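Local coordinates for protein ECXA (Escherichia coli, PDB 4L63) that binds a zinc ion and is probably a metallopeptidase of the metzincin type, at residues N7-N19 and G167-P179. Sequence-based numbering, arbitrary orientation.
Sequences NEEKKVIGYADHN and GLLHNNEGGSYFP. With ZN (zinc ion), chain G.
Ile13 and Gly14 of strand 12-16 meet Leu168 and Leu169, where the chain leaves the zinc-binding helix 146-165 in a metzincin-like fold. Gly167, with positive phi, ends that helix in a Schellman motif. The backbones then form a single beta bridge, Gly14 with Leu168. Leu169 N donates to Ile13 O at 2.7 Å, nearly straight at 173°. Tyr15 N donates to Gly167 O. Water 1 extends the pairing, accepting from Ile13 N and donating to Leu169 O. The other edge of strand 12-16 pairs with strand 181-186.

Ile13 fills the bend made by the type I turn His170 to Glu173. Its CB lies 3.4 Å from His170 O. CG1, anti to the carbonyl carbon (chi1 -54°), packs against His170 O and Asn171 O. CG2 reaches Leu169 CB and the backbone at Glu173 and Gly174. Ile13 CD1 ends 3.8 Å from Gly174 CA.

The same turn carries a zinc ligand. His170 NE2 binds the zinc ion at 2.1 Å, and His160 and His164 are the other protein ligands. The Glu173 carboxylate takes two bonds from this histidine, both from above its plane: OE1 accepts from His170 N and OE2 from His170 ND1. The second bond would favour the orientation of the ring toward the metal.

At one end, Asn171 ND2 donates to Glu8 O at 2.9 Å, from above the carbonyl plane, while Asn171 OD1 accepts from Asn201 N. At the other, the Tyr15 ring passes Leu169 CD2 obliquely. Tyr15 OH is hydrogen-bonded to His180 N and lies 3.3 Å from Phe178 CB.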
ATOM      1  N   ASN A   7      -2.736  -9.352   8.987  1.00 28.20           N
ATOM      2  CA  ASN A   7      -1.386  -8.940   8.584  1.00 27.89           C
ATOM      3  C   ASN A   7      -0.302  -9.804   9.210  1.00 31.27           C
ATOM      4  O   ASN A   7       0.676 -10.160   8.553  1.00 29.85           O
ATOM      5  CB  ASN A   7      -1.161  -7.472   8.952  1.00 26.95           C
ATOM      6  CG  ASN A   7      -1.923  -6.538   8.036  1.00 27.57           C
ATOM      7  OD1 ASN A   7      -2.357  -6.941   6.950  1.00 30.71           O
ATOM      8  ND2 ASN A   7      -2.095  -5.288   8.463  1.00 28.31           N
ATOM      9  N   GLU A   8      -0.485 -10.151  10.478  1.00 28.10           N
ATOM     10  CA  GLU A   8       0.535 -10.920  11.192  1.00 30.95           C
ATOM     11  C   GLU A   8       0.798 -12.279  10.536  1.00 32.54           C
ATOM     12  O   GLU A   8       1.901 -12.812  10.625  1.00 31.50           O
ATOM     13  CB  GLU A   8       0.139 -11.107  12.659  1.00 37.37           C
ATOM     14  CG  GLU A   8       1.214 -11.797  13.532  1.00 46.77           C
ATOM     15  CD  GLU A   8       2.556 -11.066  13.560  1.00 58.39           C
ATOM     16  OE1 GLU A   8       2.599  -9.845  13.289  1.00 59.36           O
ATOM     17  OE2 GLU A   8       3.579 -11.721  13.872  1.00 60.82           O
ATOM     18  N   GLU A   9      -0.201 -12.824   9.847  1.00 31.80           N
ATOM     19  CA  GLU A   9      -0.029 -14.115   9.159  1.00 31.73           C
ATOM     20  C   GLU A   9       0.506 -13.981   7.732  1.00 35.89           C
ATOM     21  O   GLU A   9       0.797 -14.987   7.084  1.00 33.48           O
ATOM     22  CB  GLU A   9      -1.357 -14.877   9.134  1.00 36.38           C
ATOM     23  CG  GLU A   9      -1.861 -15.268  10.517  1.00 44.32           C
ATOM     24  CD  GLU A   9      -3.216 -15.963  10.470  1.00 60.41           C
ATOM     25  OE1 GLU A   9      -3.517 -16.620   9.451  1.00 62.90           O
ATOM     26  OE2 GLU A   9      -3.991 -15.825  11.444  1.00 57.60           O
ATOM     27  N   LYS A  10       0.630 -12.745   7.250  1.00 31.24           N
ATOM     28  CA  LYS A  10       1.189 -12.474   5.924  1.00 31.75           C
ATOM     29  C   LYS A  10       2.593 -11.895   6.022  1.00 31.48           C
ATOM     30  O   LYS A  10       3.192 -11.543   5.004  1.00 32.93           O
ATOM     31  CB  LYS A  10       0.315 -11.487   5.143  1.00 31.36           C
ATOM     32  CG  LYS A  10      -1.134 -11.848   5.046  1.00 46.07           C
ATOM     33  CD  LYS A  10      -1.864 -10.908   4.094  1.00 39.65           C
ATOM     34  CE  LYS A  10      -1.990  -9.466   4.624  1.00 34.75           C
ATOM     35  NZ  LYS A  10      -2.852  -8.660   3.662  1.00 32.34           N
ATOM     36  N   LYS A  11       3.084 -11.750   7.249  1.00 30.90           N
ATOM     37  CA  LYS A  11       4.393 -11.147   7.502  1.00 30.84           C
ATOM     38  C   LYS A  11       5.472 -12.177   7.257  1.00 32.26           C
ATOM     39  O   LYS A  11       5.373 -13.292   7.755  1.00 32.94           O
ATOM     40  CB  LYS A  11       4.479 -10.629   8.945  1.00 30.03           C
ATOM     41  CG  LYS A  11       5.802  -9.977   9.301  1.00 30.24           C
ATOM     42  CD  LYS A  11       5.838  -9.639  10.798  1.00 39.28           C
ATOM     43  CE  LYS A  11       4.999  -8.411  11.104  1.00 44.64           C
ATOM     44  NZ  LYS A  11       4.934  -8.136  12.567  1.00 52.80           N
ATOM     45  N   VAL A  12       6.504 -11.793   6.513  1.00 32.91           N
ATOM     46  CA  VAL A  12       7.558 -12.713   6.121  1.00 34.55           C
ATOM     47  C   VAL A  12       8.885 -12.186   6.634  1.00 34.96           C
ATOM     48  O   VAL A  12       9.199 -11.009   6.450  1.00 34.47           O
ATOM     49  CB  VAL A  12       7.614 -12.883   4.585  1.00 35.59           C
ATOM     50  CG1 VAL A  12       8.801 -13.772   4.169  1.00 37.54           C
ATOM     51  CG2 VAL A  12       6.295 -13.446   4.083  1.00 35.54           C
ATOM     52  N   ILE A  13       9.650 -13.060   7.279  1.00 36.08           N
ATOM     53  CA  ILE A  13      10.895 -12.676   7.920  1.00 36.81           C
ATOM     54  C   ILE A  13      12.062 -13.393   7.258  1.00 38.92           C
ATOM     55  O   ILE A  13      12.032 -14.611   7.106  1.00 40.00           O
ATOM     56  CB  ILE A  13      10.885 -13.008   9.422  1.00 36.69           C
ATOM     57  CG1 ILE A  13       9.658 -12.385  10.108  1.00 34.82           C
ATOM     58  CG2 ILE A  13      12.200 -12.594  10.086  1.00 37.78           C
ATOM     59  CD1 ILE A  13       9.582 -10.873   9.984  1.00 33.70           C
ATOM     60  N   GLY A  14      13.078 -12.629   6.866  1.00 39.70           N
ATOM     61  CA  GLY A  14      14.242 -13.186   6.196  1.00 41.95           C
ATOM     62  C   GLY A  14      15.438 -13.175   7.127  1.00 44.20           C
ATOM     63  O   GLY A  14      15.456 -12.428   8.107  1.00 42.49           O
ATOM     64  N   TYR A  15      16.440 -13.991   6.842  1.00 45.63           N
ATOM     65  CA  TYR A  15      17.617 -14.126   7.685  1.00 47.43           C
ATOM     66  C   TYR A  15      18.676 -13.111   7.337  1.00 48.55           C
ATOM     67  O   TYR A  15      19.213 -13.161   6.273  1.00 49.92           O
ATOM     68  CB  TYR A  15      18.174 -15.524   7.484  1.00 49.77           C
ATOM     69  CG  TYR A  15      18.923 -16.113   8.656  1.00 51.42           C
ATOM     70  CD1 TYR A  15      18.907 -17.454   8.898  1.00 52.36           C
ATOM     71  CD2 TYR A  15      19.640 -15.319   9.492  1.00 57.31           C
ATOM     72  CE1 TYR A  15      19.581 -17.990   9.957  1.00 54.11           C
ATOM     73  CE2 TYR A  15      20.321 -15.847  10.553  1.00 59.20           C
ATOM     74  CZ  TYR A  15      20.288 -17.181  10.773  1.00 54.91           C
ATOM     75  OH  TYR A  15      20.981 -17.690  11.836  1.00 56.94           O
ATOM     76  N   ALA A  16      18.969 -12.204   8.241  1.00 48.25           N
ATOM     77  CA  ALA A  16      20.013 -11.205   8.035  1.00 49.66           C
ATOM     78  C   ALA A  16      21.227 -11.546   8.888  1.00 52.19           C
ATOM     79  O   ALA A  16      21.104 -12.263   9.874  1.00 52.31           O
ATOM     80  CB  ALA A  16      19.505  -9.815   8.372  1.00 47.84           C
ATOM     81  N   ASP A  17      22.396 -11.042   8.513  1.00 54.47           N
ATOM     82  CA  ASP A  17      23.593 -11.314   9.306  1.00 57.26           C
ATOM     83  C   ASP A  17      23.722 -10.356  10.485  1.00 57.04           C
ATOM     84  O   ASP A  17      22.784  -9.645  10.832  1.00 54.54           O
ATOM     85  CB  ASP A  17      24.855 -11.266   8.437  1.00 60.33           C
ATOM     86  CG  ASP A  17      25.046  -9.933   7.729  1.00 65.06           C
ATOM     87  OD1 ASP A  17      24.648  -8.879   8.266  1.00 65.61           O
ATOM     88  OD2 ASP A  17      25.640  -9.940   6.633  1.00 64.98           O
ATOM     89  N   HIS A  18      24.904 -10.327  11.091  1.00 66.46           N
ATOM     90  CA  HIS A  18      25.097  -9.566  12.317  1.00 70.20           C
ATOM     91  C   HIS A  18      25.177  -8.061  12.064  1.00 70.10           C
ATOM     92  O   HIS A  18      25.220  -7.270  13.008  1.00 76.89           O
ATOM     93  CB  HIS A  18      26.352 -10.059  13.042  1.00 73.40           C
ATOM     94  CG  HIS A  18      26.441 -11.550  13.137  1.00 78.00           C
ATOM     95  ND1 HIS A  18      25.847 -12.267  14.154  1.00 78.59           N
ATOM     96  CD2 HIS A  18      27.050 -12.460  12.340  1.00 81.79           C
ATOM     97  CE1 HIS A  18      26.088 -13.555  13.981  1.00 79.53           C
ATOM     98  NE2 HIS A  18      26.817 -13.699  12.888  1.00 82.89           N
ATOM     99  N   ASN A  19      25.187  -7.666  10.792  1.00 67.74           N
ATOM    100  CA  ASN A  19      25.161  -6.250  10.440  1.00 59.18           C
ATOM    101  C   ASN A  19      23.987  -5.868   9.542  1.00 63.10           C
ATOM    102  O   ASN A  19      24.126  -5.017   8.664  1.00 66.37           O
ATOM    103  CB  ASN A  19      26.465  -5.839   9.763  1.00 62.48           C
ATOM    104  CG  ASN A  19      27.640  -5.851  10.719  1.00 76.53           C
ATOM    105  OD1 ASN A  19      27.750  -4.989  11.593  1.00 79.02           O
ATOM    106  ND2 ASN A  19      28.539  -6.814  10.542  1.00 71.76           N
ATOM    107  N   GLY A 167      16.208 -19.151   3.150  1.00 47.20           N
ATOM    108  CA  GLY A 167      16.562 -17.954   3.893  1.00 45.43           C
ATOM    109  C   GLY A 167      15.424 -17.296   4.657  1.00 44.36           C
ATOM    110  O   GLY A 167      15.585 -16.189   5.192  1.00 41.13           O
ATOM    111  N   LEU A 168      14.275 -17.959   4.719  1.00 42.03           N
ATOM    112  CA  LEU A 168      13.158 -17.412   5.488  1.00 39.72           C
ATOM    113  C   LEU A 168      13.143 -17.953   6.914  1.00 39.83           C
ATOM    114  O   LEU A 168      13.622 -19.060   7.186  1.00 41.74           O
ATOM    115  CB  LEU A 168      11.826 -17.717   4.805  1.00 39.60           C
ATOM    116  CG  LEU A 168      11.689 -17.141   3.395  1.00 40.10           C
ATOM    117  CD1 LEU A 168      10.289 -17.379   2.855  1.00 38.74           C
ATOM    118  CD2 LEU A 168      12.036 -15.656   3.378  1.00 38.11           C
ATOM    119  N   LEU A 169      12.599 -17.153   7.822  1.00 38.05           N
ATOM    120  CA  LEU A 169      12.407 -17.571   9.203  1.00 38.19           C
ATOM    121  C   LEU A 169      10.905 -17.644   9.454  1.00 38.91           C
ATOM    122  O   LEU A 169      10.129 -17.763   8.503  1.00 36.83           O
ATOM    123  CB  LEU A 169      13.110 -16.606  10.160  1.00 37.64           C
ATOM    124  CG  LEU A 169      14.633 -16.538   9.945  1.00 42.33           C
ATOM    125  CD1 LEU A 169      15.236 -15.346  10.665  1.00 40.82           C
ATOM    126  CD2 LEU A 169      15.320 -17.829  10.395  1.00 47.15           C
ATOM    127  N   HIS A 170      10.483 -17.579  10.714  1.00 36.81           N
ATOM    128  CA  HIS A 170       9.049 -17.616  11.014  1.00 36.12           C
ATOM    129  C   HIS A 170       8.434 -16.232  11.037  1.00 34.20           C
ATOM    130  O   HIS A 170       9.123 -15.252  11.306  1.00 33.59           O
ATOM    131  CB  HIS A 170       8.797 -18.291  12.358  1.00 37.19           C
ATOM    132  CG  HIS A 170       9.215 -19.725  12.392  1.00 39.37           C
ATOM    133  ND1 HIS A 170       9.874 -20.278  13.465  1.00 40.84           N
ATOM    134  CD2 HIS A 170       9.069 -20.716  11.483  1.00 40.61           C
ATOM    135  CE1 HIS A 170      10.123 -21.553  13.215  1.00 42.88           C
ATOM    136  NE2 HIS A 170       9.640 -21.843  12.021  1.00 42.81           N
ATOM    137  N   ASN A 171       7.125 -16.174  10.802  1.00 33.64           N
ATOM    138  CA  ASN A 171       6.400 -14.899  10.707  1.00 32.08           C
ATOM    139  C   ASN A 171       6.621 -13.975  11.897  1.00 31.60           C
ATOM    140  O   ASN A 171       6.641 -12.752  11.737  1.00 31.70           O
ATOM    141  CB  ASN A 171       4.897 -15.159  10.521  1.00 32.11           C
ATOM    142  CG  ASN A 171       4.211 -15.654  11.790  1.00 33.00           C
ATOM    143  OD1 ASN A 171       4.581 -16.685  12.348  1.00 34.37           O
ATOM    144  ND2 ASN A 171       3.161 -14.941  12.219  1.00 32.53           N
ATOM    145  N   ASN A 172       6.804 -14.547  13.085  1.00 32.64           N
ATOM    146  CA  ASN A 172       6.861 -13.729  14.288  1.00 32.59           C
ATOM    147  C   ASN A 172       8.271 -13.540  14.832  1.00 33.17           C
ATOM    148  O   ASN A 172       8.452 -13.204  16.011  1.00 33.81           O
ATOM    149  CB  ASN A 172       5.965 -14.331  15.381  1.00 40.81           C
ATOM    150  CG  ASN A 172       6.281 -15.799  15.664  1.00 46.87           C
ATOM    151  OD1 ASN A 172       7.313 -16.325  15.232  1.00 38.70           O
ATOM    152  ND2 ASN A 172       5.400 -16.458  16.420  1.00 46.20           N
ATOM    153  N   GLU A 173       9.275 -13.749  13.980  1.00 33.25           N
ATOM    154  CA  GLU A 173      10.659 -13.708  14.455  1.00 34.23           C
ATOM    155  C   GLU A 173      11.437 -12.473  14.005  1.00 37.86           C
ATOM    156  O   GLU A 173      12.671 -12.441  14.090  1.00 34.60           O
ATOM    157  CB  GLU A 173      11.388 -14.987  14.038  1.00 35.58           C
ATOM    158  CG  GLU A 173      10.995 -16.175  14.922  1.00 39.12           C
ATOM    159  CD  GLU A 173      11.469 -17.516  14.395  1.00 50.34           C
ATOM    160  OE1 GLU A 173      11.960 -17.577  13.244  1.00 49.40           O
ATOM    161  OE2 GLU A 173      11.343 -18.512  15.146  1.00 46.58           O
ATOM    162  N   GLY A 174      10.710 -11.444  13.570  1.00 33.17           N
ATOM    163  CA  GLY A 174      11.322 -10.157  13.297  1.00 31.93           C
ATOM    164  C   GLY A 174      12.008  -9.631  14.550  1.00 32.93           C
ATOM    165  O   GLY A 174      11.392  -9.555  15.613  1.00 34.54           O
ATOM    166  N   GLY A 175      13.284  -9.289  14.431  1.00 33.85           N
ATOM    167  CA  GLY A 175      14.030  -8.732  15.543  1.00 40.26           C
ATOM    168  C   GLY A 175      14.648  -9.773  16.463  1.00 45.96           C
ATOM    169  O   GLY A 175      15.413  -9.425  17.361  1.00 41.94           O
ATOM    170  N   SER A 176      14.323 -11.046  16.244  1.00 36.69           N
ATOM    171  CA  SER A 176      14.856 -12.124  17.081  1.00 38.70           C
ATOM    172  C   SER A 176      16.250 -12.508  16.605  1.00 39.79           C
ATOM    173  O   SER A 176      16.527 -12.470  15.404  1.00 39.33           O
ATOM    174  CB  SER A 176      13.934 -13.346  17.049  1.00 46.30           C
ATOM    175  OG  SER A 176      12.710 -13.090  17.722  1.00 49.81           O
ATOM    176  N   TYR A 177      17.115 -12.881  17.542  1.00 41.76           N
ATOM    177  CA  TYR A 177      18.496 -13.230  17.223  1.00 43.57           C
ATOM    178  C   TYR A 177      18.667 -14.724  16.957  1.00 48.65           C
ATOM    179  O   TYR A 177      18.072 -15.562  17.637  1.00 45.03           O
ATOM    180  CB  TYR A 177      19.424 -12.790  18.361  1.00 45.54           C
ATOM    181  CG  TYR A 177      19.757 -11.314  18.361  1.00 69.73           C
ATOM    182  CD1 TYR A 177      18.787 -10.360  18.631  1.00 65.02           C
ATOM    183  CD2 TYR A 177      21.055 -10.878  18.124  1.00 76.54           C
ATOM    184  CE1 TYR A 177      19.092  -9.012  18.639  1.00 64.36           C
ATOM    185  CE2 TYR A 177      21.371  -9.532  18.136  1.00 78.79           C
ATOM    186  CZ  TYR A 177      20.387  -8.605  18.394  1.00 76.55           C
ATOM    187  OH  TYR A 177      20.698  -7.264  18.409  1.00 84.09           O
ATOM    188  N   PHE A 178      19.502 -15.045  15.974  1.00 45.56           N
ATOM    189  CA  PHE A 178      19.729 -16.425  15.568  1.00 46.94           C
ATOM    190  C   PHE A 178      21.237 -16.660  15.421  1.00 49.55           C
ATOM    191  O   PHE A 178      22.008 -15.703  15.518  1.00 50.04           O
ATOM    192  CB  PHE A 178      18.954 -16.707  14.273  1.00 45.52           C
ATOM    193  CG  PHE A 178      17.468 -16.629  14.453  1.00 48.56           C
ATOM    194  CD1 PHE A 178      16.748 -17.742  14.857  1.00 53.80           C
ATOM    195  CD2 PHE A 178      16.792 -15.435  14.247  1.00 48.83           C
ATOM    196  CE1 PHE A 178      15.380 -17.672  15.047  1.00 52.07           C
ATOM    197  CE2 PHE A 178      15.425 -15.355  14.439  1.00 47.64           C
ATOM    198  CZ  PHE A 178      14.717 -16.478  14.836  1.00 49.23           C
ATOM    199  N   PRO A 179      21.666 -17.926  15.225  1.00 51.54           N
ATOM    200  CA  PRO A 179      23.110 -18.209  15.191  1.00 54.46           C
ATOM    201  C   PRO A 179      23.928 -17.362  14.217  1.00 56.21           C
ATOM    202  O   PRO A 179      25.074 -17.045  14.524  1.00 56.93           O
ATOM    203  CB  PRO A 179      23.159 -19.679  14.769  1.00 56.22           C
ATOM    204  CG  PRO A 179      21.930 -20.255  15.353  1.00 58.13           C
ATOM    205  CD  PRO A 179      20.880 -19.176  15.242  1.00 54.09           C
TER
HETATM  206 ZN    ZN G 301      10.153 -23.564  10.967  1.00 56.60          ZN
HETATM  207  O   HOH W   1       8.642 -15.688   7.415  1.00 40.85           O
HETATM  208  O   HOH W   2      11.000 -25.855  11.457  1.00 50.71           O